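Local coordinates for engineered protein (Artificial gene, PDB 3VB8), which is a computationally designed protein, probably built on a scaffold from a family of unknown function and meant to inhibit an enzyme, at residues Phe30-Arg35 / Glu141-Met146; Val38-His43 / Ala130-Ser135. All coordinates share one frame; numbering follows the deposited sequence.

Both contacts join the N-terminal part of the chain to its C-terminal part. Contact 1 ties the end of strand 23-31 and the turn after it to the start of helix 143-156. Contact 2 pairs the run 38-43, which leads into strand 42-44, with the loop between helices 114-122 and 143-156. Their centres lie about 17 Å apart, and both reach the same antiparallel sheet. Both segments of contact 2 fall, in sequence, between the two segments of contact 1. The two also touch, through Ser31 and Val38. Together they lay the C-terminal loop and helix against early parts of the sheet.

Contact 1: Phe30-Arg35 / Glu141-Met146; sequences FSVKKR and EDDIQM
A Met-aromatic contact between Phe30 and Met146 forms the buried part of a strand-to-helix packing contact. It joins the end of strand 23-31 and the turn after it to the first turn of helix 143-156. The two side chains come from opposite directions. Met146 CE lies over one face of the Phe30 ring, 4.1 Å from its centroid and offset toward the rim. The sulfur stands obliquely, with Met146 SD 3.7 Å from Phe30 CZ. CG of Met146 is anti to the backbone N (chi1 -171°), and the chain bends only at its last torsion (chi3 85°), where the methyl turns onto the ring. Val115 of helix 114-122 and Phe62 of strand 57-67 touch both residues.

Nearer the surface, Val32 meets Asp143 obliquely. Its CG1 branch does most of the touching, with Val32 CG1 3.5 Å from Asp143 CG. Ile60 lies against Val32 and Met146.

Arg35 supplies the polar link. Its chain bends at chi2 and chi3, and Glu141 O sits at the edge of the guanidinium, near its plane. Arg35 NH1 gives a weak hydrogen bond to Glu141 O at 3.0 Å. The N-H...O angle is 144°. On the helix side Asp142 is the N-cap, and Asp142 OD1 accepts a weak capping bond from Gln145 N.

The chemistry is therefore mainly apolar inside and weakly polar outside. Arg35 NH1 is 6.4 Å from Glu141 OE1 and 6.3 Å from Asp142 OD1, so these carboxylates could add only a diffuse attraction to the guanidinium.

Contact 2: Val38-His43 / Ala130-Ser135; sequences VKPFEH and AWVEES
Apolar packing brings Pro40 and Val132 together where the segment 38-43, which runs into strand 42-44, meets the loop between helices 114-122 and 143-156. Pro40 CD lies 3.4 Å from Val132 CB, and the CG2 branch of Val132 also lies against Pro40 CD. Pro40 also crosses Trp131 obliquely, with Pro40 CB 4.0 Å from Trp131 CZ3. The backbone oxygen of Val38 is a further neighbour of the Val132 side chain.

The aromatic part is an edge-to-face pair. The His43 ring turns its edge to the face of the Trp131 six-membered ring, with centroids 4.4 Å apart and planes at 74°. His43 CG sits between the backbone N and the carbonyl carbon (chi1 56°), which brings ND1 and CE1 to the indole near CZ3 and CH2. Leu50 and Thr129 also touch His43.

The polar part belongs to Lys39. Its chain bends at chi2 (98°) and is extended beyond, carrying NZ to the loop backbone. Lys39 NZ gives a hydrogen bond to Val132 O at 2.9 Å, nearly along the C=O axis. Glu134 crosses the lysine chain at about a right angle, with Glu134 OE1 3.3 Å from Lys39 CD. The Glu134 carboxylate is too far for a salt bridge, with Lys39 NZ 4.1 Å from Glu134 OE1. With an alanine here, the carbonyl of Val132 would probably lose this donor and Glu134 its nearby positive charge.

The contact thus pairs an apolar centre of proline and valine with an aromatic pair and a single charged donor. Glu134 probably favours the ammonium electrostatically, while the direct polar grip is on the loop's backbone.

Contact 1: Phe30-Arg35 / Glu141-Met146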
# COMPACT_ATOMS: atom_id res chain seq x y z
N PHE A 30 6.75 -15.41 5.65
CA PHE A 30 7.08 -16.54 6.49
C PHE A 30 7.27 -17.76 5.61
O PHE A 30 6.34 -18.19 4.91
CB PHE A 30 5.92 -16.77 7.47
CG PHE A 30 6.22 -17.77 8.55
CD1 PHE A 30 6.10 -19.14 8.31
CD2 PHE A 30 6.63 -17.34 9.81
CE1 PHE A 30 6.37 -20.07 9.31
CE2 PHE A 30 6.91 -18.25 10.83
CZ PHE A 30 6.79 -19.63 10.58
N SER A 31 8.47 -18.34 5.66
CA SER A 31 8.82 -19.51 4.86
C SER A 31 8.22 -20.78 5.44
O SER A 31 8.53 -21.18 6.57
CB SER A 31 10.35 -19.64 4.76
OG SER A 31 10.73 -20.79 4.03
N VAL A 32 7.37 -21.43 4.65
CA VAL A 32 6.72 -22.64 5.10
C VAL A 32 7.82 -23.64 5.19
O VAL A 32 7.76 -24.58 5.98
CB VAL A 32 5.66 -23.12 4.10
CG1 VAL A 32 5.06 -24.41 4.58
CG2 VAL A 32 4.59 -22.07 3.92
N LYS A 33 8.85 -23.40 4.41
CA LYS A 33 10.00 -24.28 4.40
C LYS A 33 10.77 -24.18 5.73
O LYS A 33 10.53 -24.94 6.67
CB LYS A 33 10.90 -23.92 3.20
CG LYS A 33 12.06 -24.88 2.88
CD LYS A 33 12.84 -24.39 1.65
CE LYS A 33 14.07 -25.23 1.39
NZ LYS A 33 13.71 -26.62 1.05
N LYS A 34 11.70 -23.23 5.80
CA LYS A 34 12.51 -22.99 6.99
C LYS A 34 11.65 -22.91 8.27
O LYS A 34 12.14 -23.06 9.39
CB LYS A 34 13.28 -21.68 6.83
CG LYS A 34 14.04 -21.54 5.50
CD LYS A 34 15.14 -22.58 5.37
CE LYS A 34 15.84 -22.49 4.02
NZ LYS A 34 17.01 -23.40 3.98
N ARG A 35 10.37 -22.65 8.07
CA ARG A 35 9.44 -22.54 9.18
C ARG A 35 9.79 -21.42 10.14
O ARG A 35 9.84 -21.62 11.35
CB ARG A 35 9.36 -23.87 9.96
CG ARG A 35 8.18 -23.94 10.94
CD ARG A 35 7.52 -25.32 10.97
NE ARG A 35 8.47 -26.39 11.28
CZ ARG A 35 8.12 -27.62 11.65
NH1 ARG A 35 6.84 -27.94 11.76
NH2 ARG A 35 9.06 -28.53 11.92
N GLU A 141 4.18 -26.89 15.13
CA GLU A 141 3.38 -27.44 14.05
C GLU A 141 3.74 -27.00 12.64
O GLU A 141 4.54 -26.09 12.41
CB GLU A 141 1.91 -27.12 14.30
CG GLU A 141 1.57 -25.63 14.24
CD GLU A 141 1.87 -24.87 15.53
OE1 GLU A 141 3.06 -24.80 15.92
OE2 GLU A 141 0.92 -24.34 16.14
N ASP A 142 3.09 -27.65 11.69
CA ASP A 142 3.29 -27.38 10.28
C ASP A 142 2.68 -26.03 9.98
O ASP A 142 2.28 -25.32 10.89
CB ASP A 142 2.60 -28.47 9.45
CG ASP A 142 1.08 -28.49 9.64
OD1 ASP A 142 0.63 -28.59 10.80
OD2 ASP A 142 0.34 -28.39 8.64
N ASP A 143 2.59 -25.69 8.70
CA ASP A 143 2.02 -24.42 8.29
C ASP A 143 0.50 -24.39 8.46
O ASP A 143 -0.06 -23.44 9.03
CB ASP A 143 2.40 -24.12 6.83
CG ASP A 143 1.91 -25.18 5.85
OD1 ASP A 143 2.15 -26.38 6.11
OD2 ASP A 143 1.28 -24.82 4.82
N ILE A 144 -0.17 -25.42 7.96
CA ILE A 144 -1.63 -25.51 8.05
C ILE A 144 -2.19 -25.32 9.47
O ILE A 144 -3.12 -24.54 9.67
CB ILE A 144 -2.13 -26.87 7.53
CG1 ILE A 144 -1.56 -27.17 6.14
CG2 ILE A 144 -3.67 -26.88 7.51
CD1 ILE A 144 -1.96 -26.16 5.06
N GLN A 145 -1.63 -26.04 10.44
CA GLN A 145 -2.09 -25.94 11.83
C GLN A 145 -1.71 -24.58 12.44
O GLN A 145 -2.47 -23.99 13.22
CB GLN A 145 -1.47 -27.10 12.64
CG GLN A 145 -2.30 -27.58 13.86
CD GLN A 145 -2.29 -26.64 15.10
OE1 GLN A 145 -3.08 -26.82 16.03
NE2 GLN A 145 -1.39 -25.65 15.10
N MET A 146 -0.54 -24.09 12.08
CA MET A 146 -0.07 -22.82 12.59
C MET A 146 -1.14 -21.72 12.51
O MET A 146 -1.42 -21.04 13.50
CB MET A 146 1.17 -22.40 11.82
CG MET A 146 1.91 -21.19 12.37
SD MET A 146 3.39 -20.77 11.41
CE MET A 146 2.63 -19.80 10.16

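Contact 2: Val38-His43 / Ala130-Ser135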
# COMPACT_ATOMS: atom_id res chain seq x y z
N VAL A 38 11.13 -15.04 6.70
CA VAL A 38 12.17 -14.89 5.69
C VAL A 38 12.92 -13.63 6.00
O VAL A 38 12.34 -12.70 6.56
CB VAL A 38 11.54 -14.79 4.31
CG1 VAL A 38 12.58 -14.38 3.31
CG2 VAL A 38 10.96 -16.12 3.94
N LYS A 39 14.21 -13.60 5.67
CA LYS A 39 15.02 -12.43 5.95
C LYS A 39 15.06 -11.52 4.73
O LYS A 39 15.34 -11.98 3.64
CB LYS A 39 16.44 -12.84 6.34
CG LYS A 39 17.36 -11.66 6.57
CD LYS A 39 17.50 -11.31 8.05
CE LYS A 39 18.58 -10.25 8.27
NZ LYS A 39 18.79 -9.91 9.71
N PRO A 40 14.80 -10.22 4.90
CA PRO A 40 14.83 -9.25 3.79
C PRO A 40 16.25 -9.02 3.34
O PRO A 40 17.12 -9.07 4.17
CB PRO A 40 14.25 -8.00 4.43
CG PRO A 40 13.37 -8.56 5.54
CD PRO A 40 14.25 -9.62 6.12
N PHE A 41 16.50 -8.79 2.06
CA PHE A 41 17.87 -8.58 1.61
C PHE A 41 18.06 -7.07 1.57
O PHE A 41 19.17 -6.57 1.49
CB PHE A 41 18.07 -9.20 0.23
CG PHE A 41 17.53 -8.36 -0.90
CD1 PHE A 41 18.34 -7.41 -1.54
CD2 PHE A 41 16.21 -8.51 -1.35
CE1 PHE A 41 17.85 -6.62 -2.59
CE2 PHE A 41 15.71 -7.72 -2.40
CZ PHE A 41 16.53 -6.78 -3.03
N GLU A 42 16.96 -6.35 1.63
CA GLU A 42 17.03 -4.90 1.59
C GLU A 42 15.80 -4.31 2.25
O GLU A 42 14.74 -4.92 2.24
CB GLU A 42 17.14 -4.43 0.12
CG GLU A 42 16.81 -2.94 -0.09
CD GLU A 42 16.90 -2.51 -1.57
OE1 GLU A 42 16.46 -3.30 -2.45
OE2 GLU A 42 17.39 -1.39 -1.86
N HIS A 43 15.95 -3.13 2.83
CA HIS A 43 14.82 -2.44 3.45
C HIS A 43 14.96 -0.94 3.21
O HIS A 43 16.07 -0.40 3.29
CB HIS A 43 14.80 -2.71 4.94
CG HIS A 43 16.07 -2.33 5.63
ND1 HIS A 43 17.01 -3.25 5.99
CD2 HIS A 43 16.53 -1.13 6.04
CE1 HIS A 43 18.01 -2.64 6.60
NE2 HIS A 43 17.74 -1.35 6.65
N ALA A 130 10.38 -2.63 9.69
CA ALA A 130 10.50 -3.78 10.54
C ALA A 130 11.85 -4.44 10.26
O ALA A 130 12.45 -4.16 9.23
CB ALA A 130 9.32 -4.76 10.27
N TRP A 131 12.34 -5.28 11.17
CA TRP A 131 13.61 -5.96 10.94
C TRP A 131 13.61 -7.41 11.34
O TRP A 131 13.63 -7.75 12.52
CB TRP A 131 14.78 -5.27 11.65
CG TRP A 131 16.07 -5.66 11.03
CD1 TRP A 131 17.26 -5.92 11.66
CD2 TRP A 131 16.32 -5.80 9.62
NE1 TRP A 131 18.24 -6.22 10.73
CE2 TRP A 131 17.69 -6.14 9.47
CE3 TRP A 131 15.53 -5.66 8.47
CZ2 TRP A 131 18.27 -6.34 8.21
CZ3 TRP A 131 16.10 -5.87 7.23
CH2 TRP A 131 17.46 -6.20 7.10
N VAL A 132 13.63 -8.28 10.33
CA VAL A 132 13.64 -9.70 10.59
C VAL A 132 14.96 -10.00 11.24
O VAL A 132 16.00 -9.83 10.62
CB VAL A 132 13.51 -10.50 9.28
CG1 VAL A 132 14.02 -11.90 9.46
CG2 VAL A 132 12.07 -10.58 8.84
N GLU A 133 14.92 -10.39 12.50
CA GLU A 133 16.13 -10.72 13.22
C GLU A 133 16.48 -12.16 12.91
O GLU A 133 15.63 -13.04 13.08
CB GLU A 133 15.90 -10.54 14.72
CG GLU A 133 15.75 -9.07 15.14
CD GLU A 133 15.40 -8.91 16.61
OE1 GLU A 133 16.10 -9.50 17.45
OE2 GLU A 133 14.43 -8.17 16.92
N GLU A 134 17.71 -12.39 12.45
CA GLU A 134 18.16 -13.75 12.15
C GLU A 134 17.93 -14.45 13.45
O GLU A 134 18.78 -14.42 14.32
CB GLU A 134 19.65 -13.76 11.79
CG GLU A 134 20.13 -14.95 10.95
CD GLU A 134 19.50 -14.97 9.56
OE1 GLU A 134 19.40 -13.89 8.93
OE2 GLU A 134 19.10 -16.05 9.09
N SER A 135 16.75 -15.04 13.60
CA SER A 135 16.43 -15.69 14.85
C SER A 135 16.58 -17.22 14.96
O SER A 135 16.96 -17.93 14.02
CB SER A 135 15.02 -15.30 15.27
OG SER A 135 14.95 -13.90 15.49